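Side-chain contact in putative gamma-glutamylcyclotransferase YkqA (Bacillus subtilis, PDB 2QIK), which probably acts as a gamma-glutamylcyclotransferase, an enzyme of the acyltransferase class: residues His246-Ile249 / Glu250-Gly254. Numbering follows the deposited sequence.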
ATOM      1  N   HIS A 246      12.125  21.916  -5.520  1.00 18.21           N
ATOM      2  CA  HIS A 246      12.114  22.028  -4.069  1.00 19.41           C
ATOM      3  C   HIS A 246      11.875  20.626  -3.475  1.00 18.16           C
ATOM      4  O   HIS A 246      12.685  20.130  -2.613  1.00 19.74           O
ATOM      5  CB  HIS A 246      11.009  23.103  -3.747  1.00 22.57           C
ATOM      6  CG  HIS A 246       9.578  22.575  -3.758  1.00 27.90           C
ATOM      7  ND1 HIS A 246       8.911  22.200  -4.908  1.00 30.93           N
ATOM      8  CD2 HIS A 246       8.715  22.291  -2.740  1.00 31.91           C
ATOM      9  CE1 HIS A 246       7.709  21.750  -4.614  1.00 32.51           C
ATOM     10  NE2 HIS A 246       7.559  21.790  -3.308  1.00 30.89           N
ATOM     11  N   TYR A 247      10.826  19.966  -3.984  1.00 15.91           N
ATOM     12  CA  TYR A 247      10.435  18.573  -3.608  1.00 15.59           C
ATOM     13  C   TYR A 247      11.541  17.570  -3.953  1.00 13.11           C
ATOM     14  O   TYR A 247      11.874  16.754  -3.145  1.00 13.04           O
ATOM     15  CB  TYR A 247       9.146  18.229  -4.305  1.00 14.03           C
ATOM     16  CG  TYR A 247       8.621  16.830  -4.079  1.00 12.73           C
ATOM     17  CD1 TYR A 247       8.045  16.448  -2.874  1.00 13.19           C
ATOM     18  CD2 TYR A 247       8.711  15.900  -5.083  1.00 14.02           C
ATOM     19  CE1 TYR A 247       7.578  15.137  -2.705  1.00 12.79           C
ATOM     20  CE2 TYR A 247       8.270  14.636  -4.941  1.00 12.92           C
ATOM     21  CZ  TYR A 247       7.713  14.245  -3.744  1.00 11.88           C
ATOM     22  OH  TYR A 247       7.279  12.969  -3.653  1.00 13.33           O
ATOM     23  N   GLN A 248      12.131  17.675  -5.158  1.00 13.58           N
ATOM     24  CA  GLN A 248      13.204  16.785  -5.503  1.00 12.09           C
ATOM     25  C   GLN A 248      14.377  16.914  -4.553  1.00 14.01           C
ATOM     26  O   GLN A 248      15.007  15.924  -4.140  1.00 13.14           O
ATOM     27  CB  GLN A 248      13.686  17.038  -6.922  1.00 13.00           C
ATOM     28  CG  GLN A 248      14.891  16.214  -7.277  1.00 13.95           C
ATOM     29  CD  GLN A 248      15.284  16.151  -8.768  1.00 14.04           C
ATOM     30  OE1 GLN A 248      16.442  15.712  -9.122  1.00 17.54           O
ATOM     31  NE2 GLN A 248      14.374  16.509  -9.601  1.00 13.59           N
ATOM     32  N   ILE A 249      14.654  18.151  -4.135  1.00 15.43           N
ATOM     33  CA  ILE A 249      15.748  18.298  -3.182  1.00 16.94           C
ATOM     34  C   ILE A 249      15.483  17.594  -1.865  1.00 16.07           C
ATOM     35  O   ILE A 249      16.390  17.055  -1.255  1.00 14.68           O
ATOM     36  CB  ILE A 249      16.082  19.794  -3.001  1.00 17.92           C
ATOM     37  CG1 ILE A 249      16.638  20.428  -4.290  1.00 21.29           C
ATOM     38  CG2 ILE A 249      17.120  19.993  -1.870  1.00 20.49           C
ATOM     39  CD1 ILE A 249      16.614  21.982  -4.289  1.00 23.30           C
ATOM     40  N   GLU A 250      14.239  17.604  -1.383  1.00 15.23           N
ATOM     41  CA  GLU A 250      13.889  16.865  -0.142  1.00 14.87           C
ATOM     42  C   GLU A 250      14.193  15.393  -0.298  1.00 12.30           C
ATOM     43  O   GLU A 250      14.814  14.779   0.565  1.00 13.67           O
ATOM     44  CB  GLU A 250      12.434  17.082   0.196  1.00 15.13           C
ATOM     45  CG  GLU A 250      12.114  18.493   0.589  1.00 17.39           C
ATOM     46  CD  GLU A 250      10.630  18.753   0.702  1.00 19.65           C
ATOM     47  OE1 GLU A 250      10.167  19.612  -0.078  1.00 29.43           O
ATOM     48  OE2 GLU A 250       9.920  18.248   1.585  1.00 21.88           O
ATOM     49  N   ILE A 251      13.789  14.821  -1.445  1.00 12.00           N
ATOM     50  CA  ILE A 251      14.046  13.405  -1.703  1.00 12.07           C
ATOM     51  C   ILE A 251      15.519  13.106  -1.712  1.00 12.07           C
ATOM     52  O   ILE A 251      16.021  12.148  -1.133  1.00 13.15           O
ATOM     53  CB  ILE A 251      13.392  12.940  -3.008  1.00 11.85           C
ATOM     54  CG1 ILE A 251      11.911  13.035  -2.857  1.00 12.05           C
ATOM     55  CG2 ILE A 251      13.823  11.540  -3.386  1.00 13.32           C
ATOM     56  CD1 ILE A 251      11.124  12.650  -4.081  1.00 13.73           C
ATOM     57  N   GLU A 252      16.255  13.984  -2.367  1.00 12.22           N
ATOM     58  CA  GLU A 252      17.681  13.773  -2.472  1.00 13.19           C
ATOM     59  C   GLU A 252      18.347  13.815  -1.128  1.00 13.50           C
ATOM     60  O   GLU A 252      19.216  12.987  -0.852  1.00 14.08           O
ATOM     61  CB  GLU A 252      18.321  14.795  -3.434  1.00 14.94           C
ATOM     62  CG  GLU A 252      17.932  14.602  -4.879  1.00 15.51           C
ATOM     63  CD  GLU A 252      18.669  15.480  -5.821  1.00 18.27           C
ATOM     64  OE1 GLU A 252      18.451  15.322  -7.013  1.00 20.65           O
ATOM     65  OE2 GLU A 252      19.493  16.284  -5.377  1.00 24.97           O
ATOM     66  N   ARG A 253      17.982  14.741  -0.261  1.00 13.13           N
ATOM     67  CA  ARG A 253      18.614  14.841   1.063  1.00 14.74           C
ATOM     68  C   ARG A 253      18.309  13.585   1.872  1.00 15.08           C
ATOM     69  O   ARG A 253      19.187  13.033   2.535  1.00 16.10           O
ATOM     70  CB  ARG A 253      18.084  16.077   1.789  1.00 16.62           C
ATOM     71  CG  ARG A 253      18.637  17.425   1.461  1.00 19.86           C
ATOM     72  CD  ARG A 253      18.380  18.430   2.629  1.00 21.78           C
ATOM     73  NE  ARG A 253      16.944  18.610   2.884  1.00 22.42           N
ATOM     74  CZ  ARG A 253      16.269  19.694   2.556  1.00 23.40           C
ATOM     75  NH1 ARG A 253      16.899  20.752   1.977  1.00 26.33           N
ATOM     76  NH2 ARG A 253      14.968  19.793   2.801  1.00 25.24           N
ATOM     77  N   GLY A 254      17.034  13.130   1.813  1.00 13.39           N
ATOM     78  CA  GLY A 254      16.670  11.937   2.592  1.00 13.68           C
ATOM     79  C   GLY A 254      17.352  10.711   2.041  1.00 12.86           C
ATOM     80  O   GLY A 254      17.839   9.866   2.803  1.00 13.61           O
TER
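Y247 and I251 meet one turn apart on the helix 245-258, which packs beside the C-terminal helix 261-273 in the second AIG2-like region of the chain. The continuous alpha-helical backbone sets the spacing. E250 N donates to H246 O, and I251 N, E252 N and R253 N follow in turn to Y247 O, Q248 O and I249 O; the tightest of these i to i+4 bonds, E252 N to Q248 O, is 2.9 Å long with an N-H...O angle of 160°.

Apolar contact belongs to the buried side. With its CG anti to the backbone N (chi1 178°), Y247 swings its ring across the I251 side chain at a slant; I251 CD1 lies 3.6 Å from Y247 CE2, while I251 CG1 sits over one face of the ring. I251 also touches L267 of the neighbouring helix. Y247 OH is held by A177 N and also bonds a citrate, probably from the crystallisation liquor; R176 adds a cation-pi contact to the ring.

The polar contacts run along the other flanks of the helix. E252 runs out extended, its CG 3.3 Å from Q248 O and its OE1 3.7 Å from Q248 CG, and its side chain also touches K268 and M271 of helix 261-273. Cut back to an alanine, E252 would lose its CG from beside Q248 O, which would probably thin the packing against M271 and might leave K268 without a nearby carboxylate. The E250 carboxylate lies obliquely to the H246 imidazole, their planes 56° apart, with E250 OE1 4.0 Å from H246 CD2; R141 touches E250 from helix 140-145. R253 is bent along its chain, and its NH2 makes a salt bridge with D138, while R253 NH1 rests 3.9 Å from I249 CG2.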